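PDB 3FHK: bacilliredoxin BrxA, which works as a dithiol bacilliredoxin, stripping bacillithiol from S-bacillithiolated proteins such as OhrR and MetE, and has protein disulfide isomerase activity. Local coordinates for residues Gln14-Met19 with Thr83-Gln88; Pro18-Leu23 with Glu30-Glu35; Thr47-Val52 with Ala141-His146; Glu98-Ala103 with Ala111-Lys116. The protein carries 2 engineered substitutions. All coordinates share one frame; numbering follows the deposited sequence.

Contact 1: residues Gln14-Met19 with Thr83-Gln88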
loop_
_atom_site.group_PDB
_atom_site.type_symbol
_atom_site.label_atom_id
_atom_site.label_comp_id
_atom_site.label_asym_id
_atom_site.label_seq_id
_atom_site.Cartn_x
_atom_site.Cartn_y
_atom_site.Cartn_z
ATOM N N GLN A 14 -0.309 -1.583 14.902
ATOM C CA GLN A 14 0.838 -0.950 15.536
ATOM C C GLN A 14 0.616 0.539 15.749
ATOM O O GLN A 14 1.008 1.085 16.772
ATOM C CB GLN A 14 2.117 -1.202 14.734
ATOM C CG GLN A 14 2.631 -2.625 14.830
ATOM C CD GLN A 14 2.563 -3.178 16.254
ATOM O OE1 GLN A 14 1.823 -4.125 16.524
ATOM N NE2 GLN A 14 3.329 -2.580 17.171
ATOM N N LEU A 15 -0.025 1.187 14.782
ATOM C CA LEU A 15 -0.261 2.624 14.846
ATOM C C LEU A 15 -1.319 2.957 15.881
ATOM O O LEU A 15 -1.400 4.085 16.375
ATOM C CB LEU A 15 -0.716 3.158 13.491
ATOM C CG LEU A 15 0.223 2.988 12.306
ATOM C CD1 LEU A 15 -0.491 3.481 11.047
ATOM C CD2 LEU A 15 1.559 3.721 12.525
ATOM N N VAL A 16 -2.145 1.969 16.193
ATOM C CA VAL A 16 -3.240 2.176 17.119
ATOM C C VAL A 16 -2.789 2.035 18.581
ATOM O O VAL A 16 -3.452 2.529 19.492
ATOM C CB VAL A 16 -4.406 1.239 16.778
ATOM C CG1 VAL A 16 -5.266 0.982 17.990
ATOM C CG2 VAL A 16 -5.224 1.839 15.641
ATOM N N VAL A 17 -1.636 1.404 18.790
ATOM C CA VAL A 17 -1.111 1.156 20.134
ATOM C C VAL A 17 -1.032 2.410 21.006
ATOM O O VAL A 17 -1.596 2.435 22.091
ATOM C CB VAL A 17 0.275 0.486 20.087
ATOM C CG1 VAL A 17 0.947 0.562 21.452
ATOM C CG2 VAL A 17 0.156 -0.954 19.619
ATOM N N PRO A 18 -0.335 3.459 20.537
ATOM C CA PRO A 18 -0.292 4.665 21.368
ATOM C C PRO A 18 -1.687 5.238 21.602
ATOM O O PRO A 18 -1.891 5.940 22.592
ATOM C CB PRO A 18 0.548 5.641 20.523
ATOM C CG PRO A 18 0.455 5.105 19.133
ATOM C CD PRO A 18 0.478 3.624 19.322
ATOM N N MET A 19 -2.630 4.945 20.708
ATOM C CA MET A 19 -4.003 5.405 20.893
ATOM C C MET A 19 -4.674 4.648 22.035
ATOM O O MET A 19 -5.577 5.175 22.684
ATOM C CB MET A 19 -4.817 5.301 19.595
ATOM C CG MET A 19 -4.271 6.178 18.467
ATOM S SD MET A 19 -5.223 6.132 16.916
ATOM C CE MET A 19 -3.928 6.582 15.760
ATOM N N THR A 83 -12.343 1.033 28.881
ATOM C CA THR A 83 -12.521 1.510 27.535
ATOM C C THR A 83 -12.686 0.361 26.569
ATOM O O THR A 83 -12.178 -0.741 26.788
ATOM C CB THR A 83 -11.349 2.432 27.096
ATOM O OG1 THR A 83 -11.508 2.771 25.718
ATOM C CG2 THR A 83 -9.998 1.750 27.312
ATOM N N VAL A 84 -13.442 0.635 25.518
ATOM C CA VAL A 84 -13.532 -0.248 24.381
ATOM C C VAL A 84 -13.152 0.599 23.184
ATOM O O VAL A 84 -13.437 1.798 23.153
ATOM C CB VAL A 84 -14.954 -0.802 24.208
ATOM C CG1 VAL A 84 -15.234 -1.895 25.245
ATOM C CG2 VAL A 84 -15.968 0.328 24.323
ATOM N N PHE A 85 -12.500 -0.021 22.207
ATOM C CA PHE A 85 -11.978 0.698 21.061
ATOM C C PHE A 85 -12.817 0.448 19.820
ATOM O O PHE A 85 -12.652 -0.563 19.141
ATOM C CB PHE A 85 -10.528 0.300 20.787
ATOM C CG PHE A 85 -9.731 1.379 20.118
ATOM C CD1 PHE A 85 -10.145 1.910 18.914
ATOM C CD2 PHE A 85 -8.577 1.878 20.699
ATOM C CE1 PHE A 85 -9.424 2.909 18.290
ATOM C CE2 PHE A 85 -7.859 2.882 20.079
ATOM C CZ PHE A 85 -8.288 3.399 18.871
ATOM N N ALA A 86 -13.706 1.380 19.508
ATOM C CA ALA A 86 -14.590 1.202 18.357
ATOM C C ALA A 86 -13.794 1.064 17.060
ATOM O O ALA A 86 -12.795 1.750 16.853
ATOM C CB ALA A 86 -15.570 2.357 18.262
ATOM N N GLY A 87 -14.234 0.174 16.181
ATOM C CA GLY A 87 -13.596 0.045 14.883
ATOM C C GLY A 87 -12.378 -0.853 14.908
ATOM O O GLY A 87 -11.992 -1.405 13.878
ATOM N N GLN A 88 -11.774 -1.001 16.086
ATOM C CA GLN A 88 -10.621 -1.885 16.254
ATOM C C GLN A 88 -10.998 -3.172 16.982
ATOM O O GLN A 88 -10.693 -4.269 16.520
ATOM C CB GLN A 88 -9.482 -1.166 16.983
ATOM C CG GLN A 88 -8.968 0.062 16.256
ATOM C CD GLN A 88 -8.421 -0.253 14.869
ATOM O OE1 GLN A 88 -7.461 -1.021 14.716
ATOM N NE2 GLN A 88 -9.024 0.355 13.849
#
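V16 and F85 meet because each turns a branch away from its own backbone nitrogen: V16 CG1 lies roughly anti to its N (chi1 155°), and F85 CG does the same (chi1 -152°), sending the ring toward the helix. The two side chains approach from opposite directions, and V16 CG1 comes to 3.8 Å from F85 CE2. Measured to the ring centroid, V16 CG1 lies at 4.3 Å and 29° off the normal, which makes an off-centre CH-pi contact. M19 uses its CB, which lies in the plane of the ring at its edge, 3.9 Å from F85 CE2; the rest of the side chain leads away from the strand. In the thioredoxin-like fold, F85 ends the strand 80-85, and helix 2-24 lies against that end. V55, in the loop just before the CXC motif, touches V16, M19 and F85 alike, and the side chain of M19 is about 8 Å from that of the nucleophile C56. The second methyl of V16 serves a different neighbour: CG2 sits 3.7 Å from Q88 OE1, a van der Waals approach with no hydrogen bond. An alanine here would lose both methyls and is likely to open a gap beside the F85 ring and leave the Q88 amide freer to turn. No hydrogen bond joins the two segments, and M19 O is taken by N53 ND2.

Contact 2: residues Pro18-Leu23 with Glu30-Glu35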
loop_
_atom_site.group_PDB
_atom_site.type_symbol
_atom_site.label_atom_id
_atom_site.label_comp_id
_atom_site.label_asym_id
_atom_site.label_seq_id
_atom_site.Cartn_x
_atom_site.Cartn_y
_atom_site.Cartn_z
ATOM N N PRO A 18 -0.335 3.459 20.537
ATOM C CA PRO A 18 -0.292 4.665 21.368
ATOM C C PRO A 18 -1.687 5.238 21.602
ATOM O O PRO A 18 -1.891 5.940 22.592
ATOM C CB PRO A 18 0.548 5.641 20.523
ATOM C CG PRO A 18 0.455 5.105 19.133
ATOM C CD PRO A 18 0.478 3.624 19.322
ATOM N N MET A 19 -2.630 4.945 20.708
ATOM C CA MET A 19 -4.003 5.405 20.893
ATOM C C MET A 19 -4.674 4.648 22.035
ATOM O O MET A 19 -5.577 5.175 22.684
ATOM C CB MET A 19 -4.817 5.301 19.595
ATOM C CG MET A 19 -4.271 6.178 18.467
ATOM S SD MET A 19 -5.223 6.132 16.916
ATOM C CE MET A 19 -3.928 6.582 15.760
ATOM N N ARG A 20 -4.225 3.419 22.285
ATOM C CA ARG A 20 -4.691 2.649 23.441
ATOM C C ARG A 20 -3.971 3.076 24.712
ATOM O O ARG A 20 -4.600 3.421 25.712
ATOM C CB ARG A 20 -4.464 1.154 23.229
ATOM C CG ARG A 20 -5.227 0.584 22.055
ATOM C CD ARG A 20 -4.806 -0.843 21.760
ATOM N NE ARG A 20 -5.523 -1.385 20.610
ATOM C CZ ARG A 20 -6.612 -2.148 20.695
ATOM N NH1 ARG A 20 -7.119 -2.460 21.875
ATOM N NH2 ARG A 20 -7.196 -2.603 19.596
ATOM N N ARG A 21 -2.645 3.041 24.667
ATOM C CA ARG A 21 -1.839 3.369 25.833
ATOM C C ARG A 21 -2.196 4.734 26.413
ATOM O O ARG A 21 -2.119 4.939 27.625
ATOM C CB ARG A 21 -0.354 3.301 25.500
ATOM C CG ARG A 21 0.215 1.901 25.496
ATOM C CD ARG A 21 1.709 1.969 25.225
ATOM N NE ARG A 21 2.327 0.650 25.155
ATOM C CZ ARG A 21 3.361 0.355 24.370
ATOM N NH1 ARG A 21 3.879 1.283 23.574
ATOM N NH2 ARG A 21 3.866 -0.873 24.365
ATOM N N GLU A 22 -2.604 5.660 25.553
ATOM C CA GLU A 22 -3.044 6.962 26.033
ATOM C C GLU A 22 -4.080 6.822 27.156
ATOM O O GLU A 22 -4.006 7.536 28.155
ATOM C CB GLU A 22 -3.579 7.830 24.893
ATOM C CG GLU A 22 -4.134 9.168 25.362
ATOM C CD GLU A 22 -4.201 10.205 24.253
ATOM O OE1 GLU A 22 -3.838 9.865 23.107
ATOM O OE2 GLU A 22 -4.611 11.357 24.531
ATOM N N LEU A 23 -5.027 5.893 26.997
ATOM C CA LEU A 23 -6.014 5.612 28.040
ATOM C C LEU A 23 -5.522 4.609 29.081
ATOM O O LEU A 23 -5.710 4.818 30.284
ATOM C CB LEU A 23 -7.332 5.107 27.430
ATOM C CG LEU A 23 -8.078 6.111 26.547
ATOM C CD1 LEU A 23 -9.280 5.467 25.871
ATOM C CD2 LEU A 23 -8.502 7.330 27.369
ATOM N N GLU A 30 -8.616 -1.856 29.445
ATOM C CA GLU A 30 -9.062 -2.268 28.124
ATOM C C GLU A 30 -9.988 -3.473 28.209
ATOM O O GLU A 30 -9.666 -4.462 28.857
ATOM C CB GLU A 30 -7.864 -2.643 27.253
ATOM C CG GLU A 30 -7.361 -1.530 26.398
ATOM C CD GLU A 30 -6.466 -2.023 25.285
ATOM O OE1 GLU A 30 -5.446 -2.685 25.575
ATOM O OE2 GLU A 30 -6.787 -1.738 24.113
ATOM N N LEU A 31 -11.142 -3.385 27.559
ATOM C CA LEU A 31 -11.952 -4.576 27.331
ATOM C C LEU A 31 -11.956 -4.816 25.837
ATOM O O LEU A 31 -12.574 -4.079 25.086
ATOM C CB LEU A 31 -13.359 -4.400 27.885
ATOM C CG LEU A 31 -13.349 -3.945 29.351
ATOM C CD1 LEU A 31 -14.659 -3.273 29.715
ATOM C CD2 LEU A 31 -13.047 -5.103 30.298
ATOM N N THR A 32 -11.233 -5.842 25.408
ATOM C CA THR A 32 -10.921 -6.030 23.997
ATOM C C THR A 32 -11.735 -7.178 23.400
ATOM O O THR A 32 -11.585 -7.539 22.232
ATOM C CB THR A 32 -9.416 -6.315 23.840
ATOM O OG1 THR A 32 -9.129 -7.633 24.329
ATOM C CG2 THR A 32 -8.597 -5.296 24.646
ATOM N N THR A 33 -12.622 -7.720 24.220
ATOM C CA THR A 33 -13.333 -8.946 23.910
ATOM C C THR A 33 -14.757 -8.883 24.457
ATOM O O THR A 33 -14.999 -8.339 25.537
ATOM C CB THR A 33 -12.588 -10.144 24.523
ATOM O OG1 THR A 33 -11.659 -10.667 23.561
ATOM C CG2 THR A 33 -13.543 -11.223 24.938
ATOM N N ALA A 34 -15.704 -9.426 23.701
ATOM C CA ALA A 34 -17.093 -9.427 24.129
ATOM C C ALA A 34 -17.234 -10.101 25.492
ATOM O O ALA A 34 -18.039 -9.681 26.323
ATOM C CB ALA A 34 -17.964 -10.092 23.097
ATOM N N GLU A 35 -16.427 -11.132 25.721
ATOM C CA GLU A 35 -16.429 -11.848 26.992
ATOM C C GLU A 35 -15.903 -10.974 28.128
ATOM O O GLU A 35 -16.467 -10.952 29.223
ATOM C CB GLU A 35 -15.595 -13.124 26.888
ATOM C CG GLU A 35 -15.614 -13.975 28.148
#
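R20 and E30 form a salt bridge between helix 2-24 and an edge strand, 29-30, of the thioredoxin-like sheet, closing a short helix-to-strand connection. R20 NH1 donates to E30 OE2 with an N-H...O angle of 149°. The modelled separation of these two atoms, 2.4 Å, is very short, so its exact length is doubtful, although the pairing of charges is plain. Only one carboxylate oxygen is engaged at close range, since E30 OE1 stays 4.1 Å from R20 NH1. The guanidinium receives OE2 at its edge, near its plane, while the carboxylate is tilted by 68° from that plane, which fits a single-point contact and not a two-pronged one. Obliquely to the guanidinium, the methyl carbon T32 CG2 stands 4.2 Å from R20 NH1.

The next shell explains the placing. The R20 chain is extended from CG to NE and crosses the E30 side chain at about a right angle. The turn at chi4 (-97°) then swings the guanidinium out of line with that chain, with NH1 on the side of CD, facing OE2. R20 also packs against F85 and Q88. On the strand side, backbone bonding of L31 to T83 ties the residue following E30 into the sheet. A second acidic partner would probably hold the guanidinium against rotation and keep it cationic: D89 OD2, in a salt bridge to the same R20 NH1.

Contact 3: residues Thr47-Val52 with Ala141-His146. With SO4 (sulfate ion), chain G.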
loop_
_atom_site.group_PDB
_atom_site.type_symbol
_atom_site.label_atom_id
_atom_site.label_comp_id
_atom_site.label_asym_id
_atom_site.label_seq_id
_atom_site.Cartn_x
_atom_site.Cartn_y
_atom_site.Cartn_z
ATOM N N THR A 47 -19.461 3.439 40.616
ATOM C CA THR A 47 -19.483 4.196 39.373
ATOM C C THR A 47 -18.368 3.813 38.415
ATOM O O THR A 47 -17.262 3.442 38.824
ATOM C CB THR A 47 -19.490 5.716 39.607
ATOM O OG1 THR A 47 -18.332 6.106 40.366
ATOM C CG2 THR A 47 -20.770 6.114 40.355
ATOM N N THR A 48 -18.684 3.906 37.128
ATOM C CA THR A 48 -17.737 3.605 36.078
ATOM C C THR A 48 -17.792 4.642 34.970
ATOM O O THR A 48 -18.869 5.033 34.532
ATOM C CB THR A 48 -17.988 2.224 35.468
ATOM O OG1 THR A 48 -17.658 1.212 36.427
ATOM C CG2 THR A 48 -17.123 2.032 34.212
ATOM N N LEU A 49 -16.617 5.099 34.545
ATOM C CA LEU A 49 -16.494 5.863 33.312
ATOM C C LEU A 49 -16.063 4.917 32.206
ATOM O O LEU A 49 -15.006 4.295 32.279
ATOM C CB LEU A 49 -15.485 7.007 33.442
ATOM C CG LEU A 49 -15.324 7.802 32.143
ATOM C CD1 LEU A 49 -16.640 8.453 31.790
ATOM C CD2 LEU A 49 -14.197 8.853 32.233
ATOM N N VAL A 50 -16.909 4.797 31.198
ATOM C CA VAL A 50 -16.602 4.002 30.032
ATOM C C VAL A 50 -16.255 4.984 28.930
ATOM O O VAL A 50 -16.984 5.956 28.681
ATOM C CB VAL A 50 -17.821 3.138 29.604
ATOM C CG1 VAL A 50 -17.539 2.404 28.293
ATOM C CG2 VAL A 50 -18.206 2.141 30.726
ATOM N N VAL A 51 -15.124 4.756 28.283
ATOM C CA VAL A 51 -14.770 5.552 27.121
ATOM C C VAL A 51 -14.809 4.670 25.891
ATOM O O VAL A 51 -14.138 3.637 25.822
ATOM C CB VAL A 51 -13.379 6.189 27.250
ATOM C CG1 VAL A 51 -13.012 6.927 25.958
ATOM C CG2 VAL A 51 -13.345 7.130 28.447
ATOM N N VAL A 52 -15.632 5.061 24.936
ATOM C CA VAL A 52 -15.622 4.403 23.647
ATOM C C VAL A 52 -14.618 5.113 22.764
ATOM O O VAL A 52 -14.870 6.217 22.262
ATOM C CB VAL A 52 -16.998 4.402 23.002
ATOM C CG1 VAL A 52 -16.904 3.814 21.603
ATOM C CG2 VAL A 52 -17.949 3.601 23.864
ATOM N N ALA A 141 -19.061 17.717 36.090
ATOM C CA ALA A 141 -20.392 17.997 36.612
ATOM C C ALA A 141 -21.171 16.699 36.776
ATOM O O ALA A 141 -21.991 16.567 37.687
ATOM C CB ALA A 141 -21.137 18.952 35.697
ATOM N N ALA A 142 -20.906 15.742 35.889
ATOM C CA ALA A 142 -21.497 14.414 35.991
ATOM C C ALA A 142 -20.880 13.652 37.162
ATOM O O ALA A 142 -21.602 13.027 37.928
ATOM C CB ALA A 142 -21.320 13.640 34.684
ATOM N N PHE A 143 -19.553 13.713 37.314
ATOM C CA PHE A 143 -18.895 13.067 38.458
ATOM C C PHE A 143 -19.461 13.589 39.768
ATOM O O PHE A 143 -19.703 12.834 40.702
ATOM C CB PHE A 143 -17.384 13.292 38.451
ATOM C CG PHE A 143 -16.669 12.648 37.293
ATOM C CD1 PHE A 143 -15.345 12.977 37.013
ATOM C CD2 PHE A 143 -17.319 11.733 36.477
ATOM C CE1 PHE A 143 -14.671 12.390 35.950
ATOM C CE2 PHE A 143 -16.654 11.145 35.405
ATOM C CZ PHE A 143 -15.331 11.472 35.143
ATOM N N ASP A 144 -19.670 14.896 39.834
ATOM C CA ASP A 144 -20.185 15.507 41.047
ATOM C C ASP A 144 -21.632 15.103 41.308
ATOM O O ASP A 144 -22.040 14.926 42.449
ATOM C CB ASP A 144 -20.027 17.023 40.971
ATOM C CG ASP A 144 -18.555 17.451 40.958
ATOM O OD1 ASP A 144 -17.690 16.605 41.286
ATOM O OD2 ASP A 144 -18.265 18.622 40.623
ATOM N N ALA A 145 -22.402 14.928 40.244
ATOM C CA ALA A 145 -23.794 14.546 40.393
ATOM C C ALA A 145 -23.934 13.096 40.842
ATOM O O ALA A 145 -24.880 12.753 41.546
ATOM C CB ALA A 145 -24.546 14.775 39.083
ATOM N N HIS A 146 -22.990 12.243 40.449
ATOM C CA HIS A 146 -23.191 10.799 40.585
ATOM C C HIS A 146 -22.137 10.043 41.376
ATOM O O HIS A 146 -22.424 8.985 41.938
ATOM C CB HIS A 146 -23.342 10.170 39.200
ATOM C CG HIS A 146 -24.528 10.686 38.452
ATOM N ND1 HIS A 146 -25.820 10.329 38.780
ATOM C CD2 HIS A 146 -24.626 11.558 37.424
ATOM C CE1 HIS A 146 -26.659 10.952 37.975
ATOM N NE2 HIS A 146 -25.966 11.699 37.138
HETATM S S SO4 G . -27.266 14.062 34.271
HETATM O O1 SO4 G . -27.536 13.391 33.000
HETATM O O2 SO4 G . -27.003 15.472 33.993
HETATM O O3 SO4 G . -28.420 13.963 35.163
HETATM O O4 SO4 G . -26.113 13.437 34.914
#
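L49 and F143 cross at about a right angle where strand 47-53 faces the last turns of helix 132-146. The leucine offers a methyl to the rim of the ring: L49 CD2 lies near the ring plane, 4.1 Å from F143 CZ, an edge contact. With L49 CG anti to its backbone N (chi1 179°), the isobutyl group is thrown out toward the helix. F143 starts from the flank of that helix, and its ring reaches back to the strand. A70 and V71 of helix 57-73 also touch F143, and V71 touches L49, so the pair is enclosed between the central strand of the thioredoxin-like sheet and two helices on it.

Nearer the chain end the contact changes character. T47 CG2 lies 3.7 Å from H146 O, a methyl against a carbonyl. The H146 imidazole leads away from the strand and points its NE2 at a sulfate, probably from the crystallisation liquor. The bond from H146 NE2 to O4 of the sulfate is 2.8 Å long with an angle of 150°, and the anion lies in the ring plane at its edge. H120 ND1 binds the same sulfate. A leucine in place of H146 would remove the imidazole N-H and probably leave sulfate O4 without this donor, the anion held less firmly beside H120. No hydrogen bond or salt bridge spans the segments, and T47 N bonds outside them, to D79 OD2; the fit of strand and helix therefore rests on van der Waals contact and shape, not on the sulfate.

Contact 4: residues Glu98-Ala103 with Ala111-Lys116. Engineered in segment 98-103: A103 (natural residue Gln).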
loop_
_atom_site.group_PDB
_atom_site.type_symbol
_atom_site.label_atom_id
_atom_site.label_comp_id
_atom_site.label_asym_id
_atom_site.label_seq_id
_atom_site.Cartn_x
_atom_site.Cartn_y
_atom_site.Cartn_z
ATOM N N GLU A 98 -24.565 -2.682 23.903
ATOM C CA GLU A 98 -25.797 -3.365 24.283
ATOM C C GLU A 98 -26.310 -2.908 25.648
ATOM O O GLU A 98 -27.508 -2.990 25.923
ATOM C CB GLU A 98 -25.591 -4.876 24.298
ATOM C CG GLU A 98 -25.554 -5.528 22.929
ATOM C CD GLU A 98 -25.339 -7.025 23.025
ATOM O OE1 GLU A 98 -25.385 -7.555 24.155
ATOM O OE2 GLU A 98 -25.120 -7.672 21.982
ATOM N N TYR A 99 -25.399 -2.438 26.497
ATOM C CA TYR A 99 -25.740 -2.002 27.849
ATOM C C TYR A 99 -26.230 -0.554 27.883
ATOM O O TYR A 99 -26.841 -0.128 28.864
ATOM C CB TYR A 99 -24.523 -2.140 28.779
ATOM C CG TYR A 99 -24.112 -3.567 29.079
ATOM C CD1 TYR A 99 -24.598 -4.237 30.198
ATOM C CD2 TYR A 99 -23.255 -4.248 28.235
ATOM C CE1 TYR A 99 -24.231 -5.553 30.467
ATOM C CE2 TYR A 99 -22.885 -5.556 28.487
ATOM C CZ TYR A 99 -23.366 -6.201 29.604
ATOM O OH TYR A 99 -22.975 -7.498 29.843
ATOM N N PHE A 100 -25.941 0.201 26.823
ATOM C CA PHE A 100 -26.282 1.624 26.773
ATOM C C PHE A 100 -27.714 1.807 26.264
ATOM O O PHE A 100 -27.935 2.429 25.226
ATOM C CB PHE A 100 -25.310 2.407 25.869
ATOM C CG PHE A 100 -23.860 2.357 26.310
ATOM C CD1 PHE A 100 -23.511 1.908 27.584
ATOM C CD2 PHE A 100 -22.850 2.793 25.456
ATOM C CE1 PHE A 100 -22.189 1.871 27.987
ATOM C CE2 PHE A 100 -21.513 2.772 25.856
ATOM C CZ PHE A 100 -21.178 2.311 27.121
ATOM N N THR A 101 -28.680 1.258 26.993
ATOM C CA THR A 101 -30.080 1.249 26.559
ATOM C C THR A 101 -30.558 2.655 26.230
ATOM O O THR A 101 -30.387 3.590 27.014
ATOM C CB THR A 101 -31.006 0.640 27.639
ATOM O OG1 THR A 101 -30.381 -0.516 28.210
ATOM C CG2 THR A 101 -32.363 0.239 27.046
ATOM N N GLY A 102 -31.143 2.803 25.052
ATOM C CA GLY A 102 -31.636 4.092 24.623
ATOM C C GLY A 102 -30.680 4.816 23.702
ATOM O O GLY A 102 -31.113 5.594 22.845
ATOM N N ALA A 103 -29.382 4.566 23.874
ATOM C CA ALA A 103 -28.368 5.284 23.113
ATOM C C ALA A 103 -28.144 4.725 21.718
ATOM O O ALA A 103 -28.144 3.517 21.511
ATOM C CB ALA A 103 -27.039 5.309 23.880
ATOM N N ALA A 111 -19.718 6.928 28.622
ATOM C CA ALA A 111 -20.809 6.702 29.548
ATOM C C ALA A 111 -20.327 6.628 30.988
ATOM O O ALA A 111 -19.316 5.986 31.288
ATOM C CB ALA A 111 -21.599 5.433 29.182
ATOM N N LEU A 112 -21.061 7.317 31.860
ATOM C CA LEU A 112 -20.946 7.171 33.300
ATOM C C LEU A 112 -21.993 6.144 33.739
ATOM O O LEU A 112 -23.197 6.327 33.501
ATOM C CB LEU A 112 -21.220 8.508 33.991
ATOM C CG LEU A 112 -20.369 8.915 35.204
ATOM C CD1 LEU A 112 -21.175 9.767 36.177
ATOM C CD2 LEU A 112 -19.771 7.719 35.925
ATOM N N LEU A 113 -21.533 5.063 34.363
ATOM C CA LEU A 113 -22.417 4.008 34.866
ATOM C C LEU A 113 -22.563 4.055 36.376
ATOM O O LEU A 113 -21.653 4.474 37.085
ATOM C CB LEU A 113 -21.836 2.635 34.538
ATOM C CG LEU A 113 -21.989 2.023 33.150
ATOM C CD1 LEU A 113 -22.171 3.076 32.079
ATOM C CD2 LEU A 113 -20.777 1.151 32.875
ATOM N N LYS A 114 -23.717 3.614 36.858
ATOM C CA LYS A 114 -23.882 3.201 38.244
ATOM C C LYS A 114 -24.265 1.736 38.112
ATOM O O LYS A 114 -25.244 1.417 37.436
ATOM C CB LYS A 114 -24.997 3.998 38.920
ATOM C CG LYS A 114 -25.351 3.537 40.329
ATOM C CD LYS A 114 -24.792 4.464 41.404
ATOM C CE LYS A 114 -23.311 4.218 41.654
ATOM N NZ LYS A 114 -22.754 5.081 42.744
ATOM N N GLY A 115 -23.480 0.843 38.710
ATOM C CA GLY A 115 -23.569 -0.565 38.366
ATOM C C GLY A 115 -23.332 -0.703 36.870
ATOM O O GLY A 115 -22.328 -0.212 36.345
ATOM N N LYS A 116 -24.256 -1.344 36.166
ATOM C CA LYS A 116 -24.164 -1.409 34.708
ATOM C C LYS A 116 -25.208 -0.522 34.008
ATOM O O LYS A 116 -25.443 -0.645 32.807
ATOM C CB LYS A 116 -24.241 -2.855 34.216
ATOM C CG LYS A 116 -25.516 -3.577 34.588
ATOM C CD LYS A 116 -25.504 -5.025 34.108
ATOM C CE LYS A 116 -26.902 -5.636 34.171
ATOM N NZ LYS A 116 -26.956 -6.984 33.529
HETATM O O HOH W 1 -27.255 -2.165 31.304
#
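F100 and A111 make the tight part of this contact: A111 CB stands over one face of the ring, 3.7 Å above its plane and displaced toward the rim. The centroid lies 4.1 Å from A111 CB, 25° off the normal, a CH-pi contact in which the methyl is 3.8 Å from F100 CZ. Beside it, L113 CD1 approaches F100 CE1 obliquely at 4.3 Å. V50 and V118, on the neighbouring strands, pack against F100 as well, and the residue is buried.

The other half lies toward solvent. K116 CG sits between its backbone N and carbonyl carbon (chi1 60°), and the chain, extended beyond, brings K116 CD to the edge of the Y99 ring, 3.9 Å from Y99 CE1. Their polar ends share E42, whose OE1 forms a salt bridge with K116 NZ and whose OE2 forms a hydrogen bond with Y99 OH. No direct hydrogen bond links the segments, but a water donates to Y99 O and, at 2.8 Å, to K116 O. The arrangement belongs to the thioredoxin-like fold, where the connection from helix 90-97 covers the antiparallel strand 109-114 that it leads into.

Overall arrangement
Contacts 1, 3 and 4 are largely buried and rest on apolar side chains, whereas contact 2 lies at the surface and depends on charge. Contacts 1 and 2 share helix 2-24 and are joined by a probable hydrogen bond from L31 N to T83 O, so the buried aromatic contact and the salt bridge hold one helix at neighbouring points. Contacts 1, 3 and 4 reach one sheet: strand 47-53 pairs with 80-85 on one side and 109-114 on the other; contact 2 meets it at edge strand 29-30. Contact 4 is nested within the loop of chain closed by contact 3. Contact 1 comes near the nucleophile C56; the others lie away from the active site.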